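Local coordinates for ABC sugar transporter, periplasmic sugar binding protein (Legionella pneumophila subsp. pneumophila, PDB 3ROT) that probably binds a carbohydrate in the periplasm and hands it to an ABC transporter for uptake, at residues T94-K97 with K101-Y104; T67-P70 with A74-K77. All coordinates share one frame; numbering follows the deposited sequence.

Interaction 1: T94-K97 with K101-Y104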
loop_
_atom_site.group_PDB
_atom_site.type_symbol
_atom_site.label_atom_id
_atom_site.label_comp_id
_atom_site.label_asym_id
_atom_site.label_seq_id
_atom_site.Cartn_x
_atom_site.Cartn_y
_atom_site.Cartn_z
ATOM N N THR A 94 -7.211 -5.398 18.123
ATOM C CA THR A 94 -6.416 -4.860 19.220
ATOM C C THR A 94 -7.344 -4.441 20.340
ATOM O O THR A 94 -8.408 -3.863 20.092
ATOM C CB THR A 94 -5.610 -3.606 18.801
ATOM O OG1 THR A 94 -4.861 -3.883 17.613
ATOM C CG2 THR A 94 -4.646 -3.194 19.924
ATOM N N ARG A 95 -6.935 -4.723 21.570
ATOM C CA ARG A 95 -7.743 -4.361 22.725
ATOM C C ARG A 95 -6.917 -3.637 23.779
ATOM O O ARG A 95 -5.700 -3.797 23.843
ATOM C CB ARG A 95 -8.362 -5.606 23.351
ATOM C CG ARG A 95 -7.354 -6.575 23.927
ATOM C CD ARG A 95 -8.037 -7.500 24.898
ATOM N NE ARG A 95 -7.337 -8.765 25.069
ATOM C CZ ARG A 95 -7.861 -9.819 25.697
ATOM N NH1 ARG A 95 -9.085 -9.743 26.211
ATOM N NH2 ARG A 95 -7.173 -10.952 25.800
ATOM N N PRO A 96 -7.579 -2.832 24.626
ATOM C CA PRO A 96 -6.918 -2.075 25.692
ATOM C C PRO A 96 -6.560 -2.984 26.868
ATOM O O PRO A 96 -7.082 -4.089 26.988
ATOM C CB PRO A 96 -7.969 -1.039 26.067
ATOM C CG PRO A 96 -9.239 -1.829 25.945
ATOM C CD PRO A 96 -9.031 -2.580 24.630
ATOM N N LYS A 97 -5.683 -2.516 27.745
ATOM C CA LYS A 97 -5.295 -3.325 28.896
ATOM C C LYS A 97 -6.361 -3.326 30.003
ATOM O O LYS A 97 -6.563 -4.332 30.681
ATOM C CB LYS A 97 -3.959 -2.832 29.472
ATOM C CG LYS A 97 -4.036 -1.471 30.147
ATOM C CD LYS A 97 -2.803 -1.185 31.006
ATOM C CE LYS A 97 -1.542 -1.007 30.161
ATOM N NZ LYS A 97 -0.329 -0.700 30.988
ATOM N N LYS A 101 -11.833 1.147 32.380
ATOM C CA LYS A 101 -11.679 2.487 31.821
ATOM C C LYS A 101 -12.084 2.506 30.351
ATOM O O LYS A 101 -12.564 3.522 29.845
ATOM C CB LYS A 101 -10.223 2.946 31.960
ATOM C CG LYS A 101 -9.733 2.922 33.395
ATOM C CD LYS A 101 -8.256 3.281 33.529
ATOM C CE LYS A 101 -8.005 4.766 33.337
ATOM N NZ LYS A 101 -6.614 5.137 33.743
ATOM N N ASN A 102 -11.886 1.376 29.674
ATOM C CA ASN A 102 -12.217 1.245 28.256
ATOM C C ASN A 102 -13.186 0.085 28.059
ATOM O O ASN A 102 -12.813 -0.974 27.552
ATOM C CB ASN A 102 -10.945 0.999 27.437
ATOM C CG ASN A 102 -9.924 2.100 27.607
ATOM O OD1 ASN A 102 -8.931 1.944 28.323
ATOM N ND2 ASN A 102 -10.168 3.227 26.959
ATOM N N PRO A 103 -14.456 0.284 28.438
ATOM C CA PRO A 103 -15.477 -0.758 28.310
ATOM C C PRO A 103 -15.791 -1.226 26.895
ATOM O O PRO A 103 -15.883 -0.431 25.958
ATOM C CB PRO A 103 -16.692 -0.132 28.993
ATOM C CG PRO A 103 -16.532 1.315 28.670
ATOM C CD PRO A 103 -15.059 1.552 28.890
ATOM N N TYR A 104 -15.939 -2.540 26.764
ATOM C CA TYR A 104 -16.296 -3.200 25.516
ATOM C C TYR A 104 -16.756 -4.574 25.990
ATOM O O TYR A 104 -16.362 -5.016 27.069
ATOM C CB TYR A 104 -15.105 -3.271 24.537
ATOM C CG TYR A 104 -13.920 -4.113 24.972
ATOM C CD1 TYR A 104 -13.925 -5.496 24.803
ATOM C CD2 TYR A 104 -12.809 -3.528 25.580
ATOM C CE1 TYR A 104 -12.868 -6.278 25.229
ATOM C CE2 TYR A 104 -11.742 -4.302 26.015
ATOM C CZ TYR A 104 -11.782 -5.680 25.838
ATOM O OH TYR A 104 -10.759 -6.467 26.289
#
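With chi1 of 65°, Tyr104 tucks CG between its own backbone N and carbonyl carbon and brings its ring alongside Pro96 and its hydroxyl to Arg95; Arg95 takes the same first rotamer (chi1 64°) and then runs extended from CG to NE, so that its aliphatic part passes the phenol oxygen. Arg95 CD lies 3.2 Å from Tyr104 OH, the nearest approach of this pair. The oxygen sits at the edge of the guanidinium, in its plane, with Arg95 NH1 3.7 Å from Tyr104 OH, and the ring is turned 55° from the guanidinium. At these distances and with no hydrogen bond between them, the two residues meet by van der Waals packing.

Pro96 supplies the apolar centre of the contact. Its CD and CG both reach Tyr104 CE2, the CD atom at 3.5 Å, and approach the ring obliquely. Pro96 CG also meets Asn102, whose CB lies 3.6 Å away. Pro96 thus touches both Tyr104 and the CB of Asn102, a simple illustration of two loop segments meeting through side-chain packing, while hydrogen bonds to Lys99, Asp72 and Gln80 also hold the loop.

Tyr104 also receives Lys99 as a cation-pi partner, the lysine coming from the residues between the two segments. Both segments belong to the connection from strand 89-92 to strand 107-109, neighbours in the parallel sheet of a Rossmann-like domain of the periplasmic binding protein. Asn102 touches Leu79 of helix 76-85, while Tyr104 rests on Ile69, in the loop that follows strand 64-67.

Interaction 2: T67-P70 with A74-K77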
loop_
_atom_site.group_PDB
_atom_site.type_symbol
_atom_site.label_atom_id
_atom_site.label_comp_id
_atom_site.label_asym_id
_atom_site.label_seq_id
_atom_site.Cartn_x
_atom_site.Cartn_y
_atom_site.Cartn_z
ATOM N N THR A 67 -14.871 -2.504 16.782
ATOM C CA THR A 67 -13.807 -1.533 16.594
ATOM C C THR A 67 -12.476 -1.993 17.184
ATOM O O THR A 67 -12.440 -2.813 18.095
ATOM C CB THR A 67 -14.192 -0.158 17.220
ATOM O OG1 THR A 67 -13.202 0.819 16.883
ATOM C CG2 THR A 67 -14.287 -0.249 18.734
ATOM N N THR A 68 -11.386 -1.486 16.626
ATOM C CA THR A 68 -10.066 -1.795 17.138
ATOM C C THR A 68 -9.860 -0.747 18.237
ATOM O O THR A 68 -10.499 0.301 18.224
ATOM C CB THR A 68 -8.979 -1.624 16.051
ATOM O OG1 THR A 68 -8.866 -0.242 15.702
ATOM C CG2 THR A 68 -9.338 -2.411 14.799
ATOM N N ILE A 69 -8.993 -1.034 19.201
ATOM C CA ILE A 69 -8.735 -0.094 20.277
ATOM C C ILE A 69 -7.227 -0.133 20.511
ATOM O O ILE A 69 -6.752 -0.750 21.468
ATOM C CB ILE A 69 -9.507 -0.502 21.563
ATOM C CG1 ILE A 69 -10.964 -0.828 21.209
ATOM C CG2 ILE A 69 -9.450 0.636 22.595
ATOM C CD1 ILE A 69 -11.843 -1.254 22.401
ATOM N N PRO A 70 -6.453 0.520 19.616
ATOM C CA PRO A 70 -4.986 0.593 19.656
ATOM C C PRO A 70 -4.378 1.570 20.657
ATOM O O PRO A 70 -3.178 1.823 20.610
ATOM C CB PRO A 70 -4.628 0.962 18.226
ATOM C CG PRO A 70 -5.714 1.915 17.878
ATOM C CD PRO A 70 -6.966 1.232 18.430
ATOM N N ALA A 74 -6.956 7.124 24.253
ATOM C CA ALA A 74 -7.713 7.784 23.195
ATOM C C ALA A 74 -9.198 7.447 23.085
ATOM O O ALA A 74 -10.012 8.325 22.787
ATOM C CB ALA A 74 -7.040 7.523 21.854
ATOM N N PHE A 75 -9.559 6.195 23.332
ATOM C CA PHE A 75 -10.947 5.761 23.185
ATOM C C PHE A 75 -11.838 5.685 24.429
ATOM O O PHE A 75 -13.053 5.500 24.312
ATOM C CB PHE A 75 -10.943 4.410 22.473
ATOM C CG PHE A 75 -10.178 4.429 21.181
ATOM C CD1 PHE A 75 -10.784 4.872 20.008
ATOM C CD2 PHE A 75 -8.829 4.090 21.153
ATOM C CE1 PHE A 75 -10.056 4.981 18.829
ATOM C CE2 PHE A 75 -8.093 4.195 19.983
ATOM C CZ PHE A 75 -8.708 4.644 18.813
ATOM N N SER A 76 -11.244 5.845 25.607
ATOM C CA SER A 76 -11.984 5.760 26.868
ATOM C C SER A 76 -13.339 6.454 26.901
ATOM O O SER A 76 -14.364 5.823 27.150
ATOM C CB SER A 76 -11.123 6.299 28.005
ATOM O OG SER A 76 -9.887 5.612 28.042
ATOM N N LYS A 77 -13.339 7.756 26.658
ATOM C CA LYS A 77 -14.570 8.533 26.694
ATOM C C LYS A 77 -15.614 8.018 25.714
ATOM O O LYS A 77 -16.788 7.902 26.056
ATOM C CB LYS A 77 -14.268 9.999 26.395
ATOM C CG LYS A 77 -15.307 10.948 26.947
ATOM C CD LYS A 77 -14.677 11.888 27.965
ATOM C CE LYS A 77 -13.934 11.116 29.045
ATOM N NZ LYS A 77 -13.236 12.028 29.999
#
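Phe75 fits against Ile69 and Pro70 through a single aromatic ring, and the segment that carries it begins one residue earlier, at Ala74. There the backbone N is hydrogen-bonded to Ser71 OG, a bond within the loop that leads up to the helix, and the methyl group touches Val47 of helix 47-59.

Phe75 comes next and makes the whole contact. Its CG stands beside the backbone N and anti to the carbonyl carbon (chi1 -54°), which carries the ring across to the loop at 67-70. Two neighbouring carbons of one ring side divide the work: Phe75 CD2 lies 3.8 Å from Ile69 CG2, and Phe75 CE2 lies 3.5 Å from Pro70 CD. Ile69 offers that methyl because CG2 is anti to its backbone N, and its side chain crosses the phenylalanine obliquely. Pro70 crosses it at about a right angle, with CG 3.9 Å from Phe75 CE2. All three residues are buried, and the ring also packs on Gln50, Val51 and Ile54 of helix 47-59.

This is the strand-to-helix link of a beta-alpha unit in a parallel sheet: after strand 64-67 the chain runs on through a loop into helix 76-85, which leads on to strand 89-92. In the Rossmann-like domains of periplasmic binding proteins such links recur along the sheet.

At Ser76 the CB points away from residues 67-70, and OG makes a weak hydrogen bond back to Thr73 O, a residue of the loop between the two segments.

In the fold
Interaction 2 comes first along the chain and closes before interaction 1 opens; their centres lie about 7 Å apart, on the same side of the chain's centre. They occupy consecutive connections of the six-stranded parallel sheet: interaction 2 lies where strand 64-67 passes into helix 76-85, and interaction 1 lies in the loop joining strand 89-92 to strand 107-109. The two meet directly, through a probable hydrogen bond between Thr94 O and Ile69 N (3.0 Å) and through packing of Pro96 CD on Ile69 CB (3.7 Å). Ile69 therefore serves both contacts, tying together successive loops that follow adjacent strands in one domain of this probable sugar-binding protein.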